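Local coordinates for histone-lysine N-methyltransferase, H3 lysine-9 specific SUVH6 (Arabidopsis thaliana, PDB 6A5K), which methylates histone H3 with S-adenosylmethionine as the methyl donor and probably links this histone mark to non-CG DNA methylation in plants, at residues 406-411 against 492-497; 453-458 against 521-526; 460-465 against 479-484. The protein carries 1 engineered substitution. All coordinates share one frame; numbering follows the deposited sequence.

Interaction 1. Residues 406-411 against 492-497; sequences GNRYDN and LCYDYN. With SAM (S-adenosylmethionine), chain F.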
loop_
_atom_site.group_PDB
_atom_site.type_symbol
_atom_site.label_atom_id
_atom_site.label_comp_id
_atom_site.label_asym_id
_atom_site.label_seq_id
_atom_site.Cartn_x
_atom_site.Cartn_y
_atom_site.Cartn_z
ATOM N N GLY A 406 -8.750 -9.067 18.745
ATOM C CA GLY A 406 -9.708 -8.099 19.260
ATOM C C GLY A 406 -9.180 -6.700 19.518
ATOM O O GLY A 406 -7.977 -6.506 19.717
ATOM N N ASN A 407 -10.096 -5.728 19.530
ATOM C CA ASN A 407 -9.781 -4.322 19.842
ATOM C C ASN A 407 -8.681 -3.677 19.006
ATOM O O ASN A 407 -7.821 -2.977 19.544
ATOM C CB ASN A 407 -9.387 -4.164 21.320
ATOM C CG ASN A 407 -10.456 -4.648 22.270
ATOM O OD1 ASN A 407 -10.293 -5.673 22.930
ATOM N ND2 ASN A 407 -11.575 -3.928 22.320
ATOM N N ARG A 408 -8.688 -3.906 17.701
ATOM C CA ARG A 408 -7.643 -3.336 16.863
ATOM C C ARG A 408 -8.169 -2.408 15.791
ATOM O O ARG A 408 -7.387 -1.777 15.070
ATOM C CB ARG A 408 -6.831 -4.440 16.210
ATOM C CG ARG A 408 -6.001 -5.204 17.196
ATOM C CD ARG A 408 -5.382 -6.354 16.501
ATOM N NE ARG A 408 -4.727 -7.252 17.429
ATOM C CZ ARG A 408 -3.423 -7.265 17.656
ATOM N NH1 ARG A 408 -2.624 -6.408 17.029
ATOM N NH2 ARG A 408 -2.931 -8.138 18.509
ATOM N N TYR A 409 -9.487 -2.343 15.656
ATOM C CA TYR A 409 -10.066 -1.446 14.676
ATOM C C TYR A 409 -9.703 -0.008 15.042
ATOM O O TYR A 409 -9.923 0.443 16.166
ATOM C CB TYR A 409 -11.581 -1.625 14.589
ATOM C CG TYR A 409 -12.260 -0.521 13.824
ATOM C CD1 TYR A 409 -11.988 -0.312 12.480
ATOM C CD2 TYR A 409 -13.171 0.318 14.447
ATOM C CE1 TYR A 409 -12.599 0.706 11.778
ATOM C CE2 TYR A 409 -13.787 1.335 13.752
ATOM C CZ TYR A 409 -13.500 1.524 12.420
ATOM O OH TYR A 409 -14.114 2.539 11.733
ATOM N N ASP A 410 -9.102 0.691 14.088
ATOM C CA ASP A 410 -8.762 2.089 14.252
ATOM C C ASP A 410 -9.731 2.914 13.422
ATOM O O ASP A 410 -9.761 2.784 12.199
ATOM C CB ASP A 410 -7.313 2.349 13.822
ATOM C CG ASP A 410 -6.835 3.744 14.184
ATOM O OD1 ASP A 410 -7.645 4.693 14.141
ATOM O OD2 ASP A 410 -5.644 3.895 14.520
ATOM N N ASN A 411 -10.510 3.764 14.085
ATOM C CA ASN A 411 -11.527 4.547 13.393
ATOM C C ASN A 411 -11.070 5.968 13.025
ATOM O O ASN A 411 -11.895 6.815 12.700
ATOM C CB ASN A 411 -12.805 4.625 14.238
ATOM C CG ASN A 411 -12.605 5.377 15.551
ATOM O OD1 ASN A 411 -11.510 5.857 15.845
ATOM N ND2 ASN A 411 -13.678 5.495 16.340
ATOM N N LEU A 492 6.805 -4.796 4.859
ATOM C CA LEU A 492 5.421 -4.759 5.323
ATOM C C LEU A 492 5.369 -4.874 6.847
ATOM O O LEU A 492 6.011 -5.749 7.424
ATOM C CB LEU A 492 4.618 -5.892 4.686
ATOM C CG LEU A 492 4.737 -6.050 3.171
ATOM C CD1 LEU A 492 3.910 -7.245 2.703
ATOM C CD2 LEU A 492 4.265 -4.778 2.495
ATOM N N CYS A 493 4.604 -3.989 7.484
ATOM C CA CYS A 493 4.477 -3.943 8.941
ATOM C C CYS A 493 3.082 -3.506 9.358
ATOM O O CYS A 493 2.411 -2.791 8.622
ATOM C CB CYS A 493 5.488 -2.976 9.559
ATOM S SG CYS A 493 7.231 -3.339 9.208
ATOM N N TYR A 494 2.674 -3.911 10.558
ATOM C CA TYR A 494 1.455 -3.402 11.179
ATOM C C TYR A 494 1.743 -3.071 12.638
ATOM O O TYR A 494 2.827 -3.360 13.156
ATOM C CB TYR A 494 0.297 -4.409 11.078
ATOM C CG TYR A 494 0.544 -5.685 11.845
ATOM C CD1 TYR A 494 1.296 -6.709 11.288
ATOM C CD2 TYR A 494 0.031 -5.866 13.126
ATOM C CE1 TYR A 494 1.540 -7.876 11.975
ATOM C CE2 TYR A 494 0.275 -7.049 13.832
ATOM C CZ TYR A 494 1.029 -8.045 13.242
ATOM O OH TYR A 494 1.289 -9.226 13.905
ATOM N N ASP A 495 0.762 -2.471 13.299
ATOM C CA ASP A 495 0.890 -2.070 14.698
ATOM C C ASP A 495 0.608 -3.248 15.648
ATOM O O ASP A 495 -0.530 -3.699 15.766
ATOM C CB ASP A 495 -0.067 -0.906 14.979
ATOM C CG ASP A 495 -0.061 -0.467 16.430
ATOM O OD1 ASP A 495 0.952 -0.675 17.129
ATOM O OD2 ASP A 495 -1.091 0.084 16.873
ATOM N N TYR A 496 1.647 -3.730 16.327
ATOM C CA TYR A 496 1.515 -4.864 17.261
ATOM C C TYR A 496 0.587 -4.557 18.429
ATOM O O TYR A 496 0.001 -5.467 19.028
ATOM C CB TYR A 496 2.877 -5.275 17.823
ATOM C CG TYR A 496 3.676 -6.217 16.956
ATOM C CD1 TYR A 496 3.366 -6.407 15.614
ATOM C CD2 TYR A 496 4.754 -6.917 17.491
ATOM C CE1 TYR A 496 4.118 -7.276 14.820
ATOM C CE2 TYR A 496 5.506 -7.785 16.713
ATOM C CZ TYR A 496 5.189 -7.960 15.383
ATOM O OH TYR A 496 5.951 -8.826 14.629
ATOM N N ASN A 497 0.505 -3.276 18.777
ATOM C CA ASN A 497 -0.480 -2.794 19.744
ATOM C C ASN A 497 -0.282 -3.331 21.166
ATOM O O ASN A 497 -1.227 -3.374 21.951
ATOM C CB ASN A 497 -1.896 -3.139 19.238
ATOM C CG ASN A 497 -2.980 -2.291 19.884
ATOM O OD1 ASN A 497 -2.790 -1.100 20.126
ATOM N ND2 ASN A 497 -4.124 -2.913 20.175
HETATM N N SAM F . 11.403 -10.596 13.286
HETATM C CA SAM F . 10.718 -11.866 13.591
HETATM C C SAM F . 11.536 -13.104 13.217
HETATM O O SAM F . 11.034 -14.235 13.291
HETATM O OXT SAM F . 12.702 -13.002 12.827
HETATM C CB SAM F . 9.356 -11.919 12.901
HETATM C CG SAM F . 8.319 -11.102 13.660
HETATM S SD SAM F . 8.007 -11.925 15.240
HETATM C CE SAM F . 6.236 -12.119 15.094
HETATM C "C5'" SAM F . 8.018 -10.607 16.466
HETATM C "C4'" SAM F . 9.429 -10.333 16.947
HETATM O "O4'" SAM F . 10.143 -9.608 15.955
HETATM C "C3'" SAM F . 9.425 -9.473 18.196
HETATM O "O3'" SAM F . 9.372 -10.265 19.360
HETATM C "C2'" SAM F . 10.744 -8.756 18.067
HETATM O "O2'" SAM F . 11.761 -9.637 18.488
HETATM C "C1'" SAM F . 10.895 -8.584 16.572
HETATM N N9 SAM F . 10.355 -7.270 16.162
HETATM C C8 SAM F . 9.275 -7.028 15.356
HETATM N N7 SAM F . 9.114 -5.683 15.234
HETATM C C5 SAM F . 10.070 -5.067 15.969
HETATM C C6 SAM F . 10.374 -3.730 16.203
HETATM N N6 SAM F . 9.648 -2.753 15.655
HETATM N N1 SAM F . 11.428 -3.412 17.031
HETATM C C2 SAM F . 12.192 -4.409 17.604
HETATM N N3 SAM F . 11.895 -5.737 17.361
HETATM C C4 SAM F . 10.859 -6.060 16.553
HETATM O O HOH W 1 -6.117 -1.842 22.046
HETATM O O HOH W 2 -3.059 -3.944 15.301
HETATM O O HOH W 3 -0.142 -7.913 17.670
#

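Interaction 2. Residues 453-458 against 521-526; sequences INHSCS and VCRRRL. With ZN (zinc ion), chain E; SAM (S-adenosylmethionine), chain F.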
loop_
_atom_site.group_PDB
_atom_site.type_symbol
_atom_site.label_atom_id
_atom_site.label_comp_id
_atom_site.label_asym_id
_atom_site.label_seq_id
_atom_site.Cartn_x
_atom_site.Cartn_y
_atom_site.Cartn_z
ATOM N N ILE A 453 5.776 -10.875 9.898
ATOM C CA ILE A 453 5.536 -9.434 9.715
ATOM C C ILE A 453 5.890 -8.660 10.989
ATOM O O ILE A 453 5.362 -8.943 12.072
ATOM C CB ILE A 453 4.069 -9.140 9.323
ATOM C CG1 ILE A 453 3.694 -9.901 8.048
ATOM C CG2 ILE A 453 3.850 -7.631 9.128
ATOM C CD1 ILE A 453 2.206 -9.853 7.729
ATOM N N ASN A 454 6.804 -7.703 10.858
ATOM C CA ASN A 454 7.296 -6.942 12.002
ATOM C C ASN A 454 6.375 -5.795 12.407
ATOM O O ASN A 454 5.449 -5.449 11.690
ATOM C CB ASN A 454 8.703 -6.403 11.702
ATOM C CG ASN A 454 9.769 -7.484 11.799
ATOM O OD1 ASN A 454 9.668 -8.388 12.626
ATOM N ND2 ASN A 454 10.789 -7.400 10.951
ATOM N N HIS A 455 6.639 -5.213 13.569
ATOM C CA HIS A 455 5.886 -4.052 14.025
ATOM C C HIS A 455 6.458 -2.746 13.474
ATOM O O HIS A 455 7.678 -2.599 13.340
ATOM C CB HIS A 455 5.878 -3.972 15.553
ATOM C CG HIS A 455 5.513 -2.614 16.071
ATOM N ND1 HIS A 455 4.204 -2.213 16.238
ATOM C CD2 HIS A 455 6.281 -1.548 16.414
ATOM C CE1 HIS A 455 4.179 -0.968 16.685
ATOM N NE2 HIS A 455 5.424 -0.540 16.799
ATOM N N SER A 456 5.578 -1.793 13.188
ATOM C CA SER A 456 6.017 -0.421 12.956
ATOM C C SER A 456 5.072 0.589 13.607
ATOM O O SER A 456 3.853 0.373 13.675
ATOM C CB SER A 456 6.126 -0.127 11.461
ATOM O OG SER A 456 6.540 1.217 11.248
ATOM N N CYS A 457 5.641 1.686 14.092
ATOM C CA CYS A 457 4.849 2.779 14.645
ATOM C C CYS A 457 4.269 3.638 13.526
ATOM O O CYS A 457 3.400 4.473 13.760
ATOM C CB CYS A 457 5.693 3.629 15.588
ATOM S SG CYS A 457 6.341 2.702 16.991
ATOM N N SER A 458 4.760 3.429 12.309
ATOM C CA SER A 458 4.158 4.038 11.128
ATOM C C SER A 458 3.929 2.965 10.065
ATOM O O SER A 458 4.566 2.977 9.015
ATOM C CB SER A 458 5.037 5.164 10.580
ATOM O OG SER A 458 4.341 5.880 9.575
ATOM N N VAL A 521 8.177 9.071 14.171
ATOM C CA VAL A 521 7.201 9.193 15.252
ATOM C C VAL A 521 7.179 7.945 16.151
ATOM O O VAL A 521 6.187 7.663 16.826
ATOM C CB VAL A 521 5.790 9.438 14.701
ATOM C CG1 VAL A 521 5.794 10.651 13.792
ATOM C CG2 VAL A 521 5.293 8.198 13.942
ATOM N N CYS A 522 8.285 7.214 16.170
ATOM C CA CYS A 522 8.390 5.980 16.948
ATOM C C CYS A 522 8.044 6.172 18.431
ATOM O O CYS A 522 8.460 7.145 19.062
ATOM C CB CYS A 522 9.802 5.406 16.816
ATOM S SG CYS A 522 10.072 3.837 17.659
ATOM N N ARG A 523 7.281 5.234 18.982
ATOM C CA ARG A 523 6.887 5.291 20.383
ATOM C C ARG A 523 7.936 4.615 21.279
ATOM O O ARG A 523 7.737 4.458 22.488
ATOM C CB ARG A 523 5.497 4.673 20.536
ATOM C CG ARG A 523 4.502 5.354 19.579
ATOM C CD ARG A 523 3.035 5.021 19.832
ATOM N NE ARG A 523 2.651 3.731 19.271
ATOM C CZ ARG A 523 2.389 3.512 17.984
ATOM N NH1 ARG A 523 2.477 4.496 17.096
ATOM N NH2 ARG A 523 2.045 2.298 17.585
ATOM N N ARG A 524 9.044 4.222 20.651
ATOM C CA ARG A 524 10.324 3.907 21.308
ATOM C C ARG A 524 10.389 2.540 21.995
ATOM O O ARG A 524 11.462 1.942 22.073
ATOM C CB ARG A 524 10.696 4.999 22.321
ATOM C CG ARG A 524 10.892 6.384 21.716
ATOM C CD ARG A 524 11.745 6.358 20.448
ATOM N NE ARG A 524 13.102 5.857 20.674
ATOM C CZ ARG A 524 14.086 6.576 21.206
ATOM N NH1 ARG A 524 13.870 7.830 21.583
ATOM N NH2 ARG A 524 15.287 6.041 21.371
ATOM N N ARG A 525 9.260 2.046 22.497
ATOM C CA ARG A 525 9.239 0.727 23.124
ATOM C C ARG A 525 8.274 -0.203 22.404
ATOM O O ARG A 525 7.164 0.199 22.050
ATOM C CB ARG A 525 8.862 0.834 24.606
ATOM C CG ARG A 525 10.045 1.146 25.514
ATOM C CD ARG A 525 9.652 1.220 26.979
ATOM N NE ARG A 525 9.173 -0.058 27.493
ATOM C CZ ARG A 525 8.660 -0.231 28.708
ATOM N NH1 ARG A 525 8.563 0.793 29.542
ATOM N NH2 ARG A 525 8.244 -1.431 29.088
ATOM N N LEU A 526 8.707 -1.439 22.179
ATOM C CA LEU A 526 7.831 -2.462 21.619
ATOM C C LEU A 526 6.895 -2.958 22.723
ATOM O O LEU A 526 5.705 -3.190 22.493
ATOM C CB LEU A 526 8.645 -3.614 21.026
ATOM C CG LEU A 526 7.911 -4.644 20.163
ATOM C CD1 LEU A 526 7.299 -3.998 18.925
ATOM C CD2 LEU A 526 8.845 -5.780 19.762
HETATM ZN ZN ZN E . 8.696 2.346 16.575
HETATM N N SAM F . 11.403 -10.596 13.286
HETATM C CA SAM F . 10.718 -11.866 13.591
HETATM C C SAM F . 11.536 -13.104 13.217
HETATM O O SAM F . 11.034 -14.235 13.291
HETATM O OXT SAM F . 12.702 -13.002 12.827
HETATM C CB SAM F . 9.356 -11.919 12.901
HETATM C CG SAM F . 8.319 -11.102 13.660
HETATM S SD SAM F . 8.007 -11.925 15.240
HETATM C CE SAM F . 6.236 -12.119 15.094
HETATM C "C5'" SAM F . 8.018 -10.607 16.466
HETATM C "C4'" SAM F . 9.429 -10.333 16.947
HETATM O "O4'" SAM F . 10.143 -9.608 15.955
HETATM C "C3'" SAM F . 9.425 -9.473 18.196
HETATM O "O3'" SAM F . 9.372 -10.265 19.360
HETATM C "C2'" SAM F . 10.744 -8.756 18.067
HETATM O "O2'" SAM F . 11.761 -9.637 18.488
HETATM C "C1'" SAM F . 10.895 -8.584 16.572
HETATM N N9 SAM F . 10.355 -7.270 16.162
HETATM C C8 SAM F . 9.275 -7.028 15.356
HETATM N N7 SAM F . 9.114 -5.683 15.234
HETATM C C5 SAM F . 10.070 -5.067 15.969
HETATM C C6 SAM F . 10.374 -3.730 16.203
HETATM N N6 SAM F . 9.648 -2.753 15.655
HETATM N N1 SAM F . 11.428 -3.412 17.031
HETATM C C2 SAM F . 12.192 -4.409 17.604
HETATM N N3 SAM F . 11.895 -5.737 17.361
HETATM C C4 SAM F . 10.859 -6.060 16.553
#

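Interaction 3. Residues 460-465 against 479-484; sequences NLYAQN and MFFAQD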
loop_
_atom_site.group_PDB
_atom_site.type_symbol
_atom_site.label_atom_id
_atom_site.label_comp_id
_atom_site.label_asym_id
_atom_site.label_seq_id
_atom_site.Cartn_x
_atom_site.Cartn_y
_atom_site.Cartn_z
ATOM N N ASN A 460 2.401 0.152 7.221
ATOM C CA ASN A 460 1.724 0.230 5.923
ATOM C C ASN A 460 0.622 -0.825 5.794
ATOM O O ASN A 460 -0.084 -0.876 4.781
ATOM C CB ASN A 460 2.727 0.114 4.758
ATOM C CG ASN A 460 3.691 -1.058 4.911
ATOM O OD1 ASN A 460 3.435 -1.988 5.664
ATOM N ND2 ASN A 460 4.800 -1.023 4.161
ATOM N N LEU A 461 0.469 -1.654 6.827
ATOM C CA LEU A 461 -0.617 -2.637 6.875
ATOM C C LEU A 461 -1.481 -2.440 8.110
ATOM O O LEU A 461 -1.042 -1.865 9.098
ATOM C CB LEU A 461 -0.086 -4.078 6.892
ATOM C CG LEU A 461 0.855 -4.627 5.815
ATOM C CD1 LEU A 461 1.018 -6.146 5.988
ATOM C CD2 LEU A 461 0.382 -4.288 4.411
ATOM N N TYR A 462 -2.714 -2.934 8.058
ATOM C CA TYR A 462 -3.493 -3.075 9.278
ATOM C C TYR A 462 -4.214 -4.410 9.293
ATOM O O TYR A 462 -4.450 -5.021 8.237
ATOM C CB TYR A 462 -4.511 -1.936 9.446
ATOM C CG TYR A 462 -5.508 -1.793 8.320
ATOM C CD1 TYR A 462 -5.242 -0.964 7.242
ATOM C CD2 TYR A 462 -6.731 -2.475 8.342
ATOM C CE1 TYR A 462 -6.150 -0.812 6.207
ATOM C CE2 TYR A 462 -7.646 -2.329 7.303
ATOM C CZ TYR A 462 -7.346 -1.494 6.239
ATOM O OH TYR A 462 -8.240 -1.314 5.196
ATOM N N ALA A 463 -4.571 -4.841 10.501
ATOM C CA ALA A 463 -5.323 -6.075 10.707
ATOM C C ALA A 463 -6.820 -5.807 10.606
ATOM O O ALA A 463 -7.322 -4.792 11.091
ATOM C CB ALA A 463 -4.981 -6.697 12.063
ATOM N N GLN A 464 -7.519 -6.731 9.964
ATOM C CA GLN A 464 -8.940 -6.610 9.696
ATOM C C GLN A 464 -9.612 -7.940 10.004
ATOM O O GLN A 464 -9.249 -8.975 9.433
ATOM C CB GLN A 464 -9.183 -6.219 8.239
ATOM C CG GLN A 464 -10.647 -6.177 7.826
ATOM C CD GLN A 464 -11.434 -5.160 8.637
ATOM O OE1 GLN A 464 -11.127 -3.964 8.618
ATOM N NE2 GLN A 464 -12.446 -5.632 9.367
ATOM N N ASN A 465 -10.584 -7.912 10.908
ATOM C CA ASN A 465 -11.344 -9.114 11.240
ATOM C C ASN A 465 -12.311 -9.462 10.116
ATOM O O ASN A 465 -13.055 -8.598 9.650
ATOM C CB ASN A 465 -12.109 -8.926 12.551
ATOM C CG ASN A 465 -11.195 -8.912 13.765
ATOM O OD1 ASN A 465 -10.046 -9.338 13.697
ATOM N ND2 ASN A 465 -11.711 -8.430 14.889
HETATM N N MSE A 479 -7.038 -10.766 8.900
HETATM C CA MSE A 479 -6.596 -10.544 7.526
HETATM C C MSE A 479 -5.875 -9.210 7.412
HETATM O O MSE A 479 -6.422 -8.186 7.811
HETATM C CB MSE A 479 -7.794 -10.561 6.571
HETATM C CG MSE A 479 -8.708 -11.785 6.744
HETATM SE SE MSE A 479 -7.721 -13.410 6.376
HETATM C CE MSE A 479 -9.171 -14.541 5.705
ATOM N N PHE A 480 -4.671 -9.203 6.849
ATOM C CA PHE A 480 -3.953 -7.939 6.687
ATOM C C PHE A 480 -4.252 -7.246 5.360
ATOM O O PHE A 480 -4.321 -7.893 4.310
ATOM C CB PHE A 480 -2.451 -8.168 6.824
ATOM C CG PHE A 480 -2.057 -8.699 8.159
ATOM C CD1 PHE A 480 -2.021 -7.860 9.260
ATOM C CD2 PHE A 480 -1.737 -10.037 8.326
ATOM C CE1 PHE A 480 -1.661 -8.341 10.502
ATOM C CE2 PHE A 480 -1.386 -10.524 9.566
ATOM C CZ PHE A 480 -1.346 -9.675 10.653
ATOM N N PHE A 481 -4.421 -5.925 5.426
ATOM C CA PHE A 481 -4.670 -5.086 4.254
ATOM C C PHE A 481 -3.660 -3.934 4.178
ATOM O O PHE A 481 -3.245 -3.399 5.205
ATOM C CB PHE A 481 -6.084 -4.491 4.295
ATOM C CG PHE A 481 -7.177 -5.475 3.987
ATOM C CD1 PHE A 481 -7.707 -6.281 4.991
ATOM C CD2 PHE A 481 -7.690 -5.577 2.704
ATOM C CE1 PHE A 481 -8.718 -7.185 4.713
ATOM C CE2 PHE A 481 -8.709 -6.483 2.421
ATOM C CZ PHE A 481 -9.221 -7.276 3.419
ATOM N N ALA A 482 -3.293 -3.538 2.963
ATOM C CA ALA A 482 -2.442 -2.359 2.766
ATOM C C ALA A 482 -3.203 -1.052 3.011
ATOM O O ALA A 482 -4.333 -0.890 2.547
ATOM C CB ALA A 482 -1.852 -2.364 1.354
ATOM N N GLN A 483 -2.586 -0.112 3.728
ATOM C CA GLN A 483 -3.178 1.219 3.878
ATOM C C GLN A 483 -2.350 2.314 3.186
ATOM O O GLN A 483 -2.563 3.505 3.412
ATOM C CB GLN A 483 -3.395 1.562 5.363
ATOM C CG GLN A 483 -2.148 1.597 6.249
ATOM C CD GLN A 483 -2.465 2.131 7.644
ATOM O OE1 GLN A 483 -3.632 2.245 8.026
ATOM N NE2 GLN A 483 -1.430 2.476 8.400
ATOM N N ASP A 484 -1.417 1.892 2.333
ATOM C CA ASP A 484 -0.723 2.768 1.391
ATOM C C ASP A 484 -0.669 2.080 0.036
ATOM O O ASP A 484 -0.890 0.877 -0.056
ATOM C CB ASP A 484 0.717 3.068 1.819
ATOM C CG ASP A 484 0.822 3.629 3.218
ATOM O OD1 ASP A 484 1.658 3.108 3.989
ATOM O OD2 ASP A 484 0.110 4.605 3.531
HETATM O O HOH W 4 -7.024 0.251 3.072
#

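Interaction 1. Residues 406-411 against 492-497
R408 reaches the other segment with its guanidinium, where NH1 is the nearest atom to two successive backbone carbonyls. Its bond to the O of Y496 is weak, at 3.4 Å with an N-H...O angle of 137°. The O of D495 lies at the edge of the guanidinium, close to its plane, and the O of Y496 stands obliquely. A side chain extended from CG to NE (chi2 173°, chi3 -171°) carries the group this far, since the CA atoms of R408 and N497 remain 7.7 Å apart. NH2 also donates to the O of D404, and F403 makes a cation-pi contact with the group.

Water does much of the joining. One molecule accepts from R408 NH1 and donates to D495 O at 2.6 Å; a second accepts from R408 NH2 and donates to Y496 O at 2.8 Å. A third runs from N497 ND2 to the O of N407. The segment 492-497 carries most of the ELxxDY motif of SET domains, which lies beside the NHSC segment 454-457 near the cofactor; here strand 491-494 runs out into a turn. Within that turn N497 N donates to D495 OD1 at 3.1 Å, an Asx turn in which the N-H comes from above the carboxylate plane.

Y496 leaves the backbone pointing away from 406-411, and its ring edge meets C5' of S-adenosylmethionine. Y496 OH lies 3.3 Å from the methyl carbon CE of the cofactor, and a hydrogen bond to I453 O holds the hydroxyl there.

Interaction 2. Residues 453-458 against 521-526
C457 SG does three jobs at once: it ligates zinc at 2.4 Å and accepts two N-H groups, one from each segment. The backbone N of R523 approaches it at 3.4 Å and almost perfectly straight, with an N-H...S angle of 176°. H455 NE2 donates from its own segment, the sulfur close to the imidazole plane. C522 SG binds the same metal at 2.3 Å and receives a weak bond from R524 N. C515 and C517 complete the four-cysteine site, the post-SET zinc centre that ties the C-terminal tail to the SET domain.

R523 wraps over this site. Bent at chi3 (-80°), its side chain folds back until one face of the guanidinium lies over the sulfur and CB of C457, while NH1 makes a weak bond to C457 O. NH2 comes to the edge of the H455 ring, the two planes being nearly perpendicular (87°).

H455 also packs against L526, whose CD1 touches its CG at 3.6 Å as the two side chains slide past each other in opposite directions. The other methyl of L526, CD2, meets C4 of the cofactor adenine at 3.8 Å. The backbone of H455 reads the adenine from its rim: its N donates to N7 and its O accepts from N6, each at 3.0 Å. N454 OD1 takes the cofactor's amino group, and ND1 of H455 accepts the N-H of Y496.

Gathering N-H donors on a zinc-bound cysteine sulfur would probably disperse part of its negative charge; H455 links the two sites, its imidazole on the sulfur and its backbone on the adenine.

Interaction 3. Residues 460-465 against 479-484
L461, A463, F480 and A482 form the apolar side of this two-stranded pairing. L461 CD1 meets F480 CB at 4.1 Å, the two side chains crossing at about a right angle, and A463 CB lies against F480 CE1. Beyond them L461 packs on I379 and L492, and F480 on C380. On the reverse face F481 CB sits over the Y462 ring, 4.1 Å from its centroid, a CH-pi contact. Y462 CG occupies the position between backbone N and carbonyl carbon (chi1 58°), which brings the ring across the neighbouring strand, with Q483 CB at its edge.

Between these faces the strands pair antiparallel, as a beta hairpin of the SET domain. Y462 N bonds to F481 O at 2.9 Å and F481 N to Y462 O at 3.0 Å; Q464 and M479, a selenomethionine, form the next such pair, and Q483 N to N460 O, with an N-H...O angle of 172°, extends the ladder.

At the polar edge a water joins Y462 OH, 2.9 Å away, to the O of A482. Without the Y462 ring, as with an alanine here, F481 CB would probably lose its CH-pi partner and that water its phenolic one. The polar ends of Q464, Q483 and D484 turn to K326, P459 and R15, implying that backbone bonds and apolar packing hold the hairpin while polar tips tie it to its surroundings.

How the interactions relate
Interaction 3 is the buried one, a strand pair joined by regular backbone bonds and apolar faces, whereas interactions 1 and 2 are only partly buried and rely on side chains, water or metal. Segment 492-497 lies between the others: C493 bonds to N460 and L461 of interaction 3, and the Y494 ring meets F480. Strand 491-494 also neighbours 454-455 of interaction 2 in one sheet, while 461-467 and 477-482 belong to another. Interactions 1 and 2 both touch S-adenosylmethionine: Y496 beside C5', H455 at the adenine and N454 at the amino group. R408 meets carbonyls and waters, whereas the R523 guanidinium lies over a zinc-bound sulfur, which may offset part of its charge.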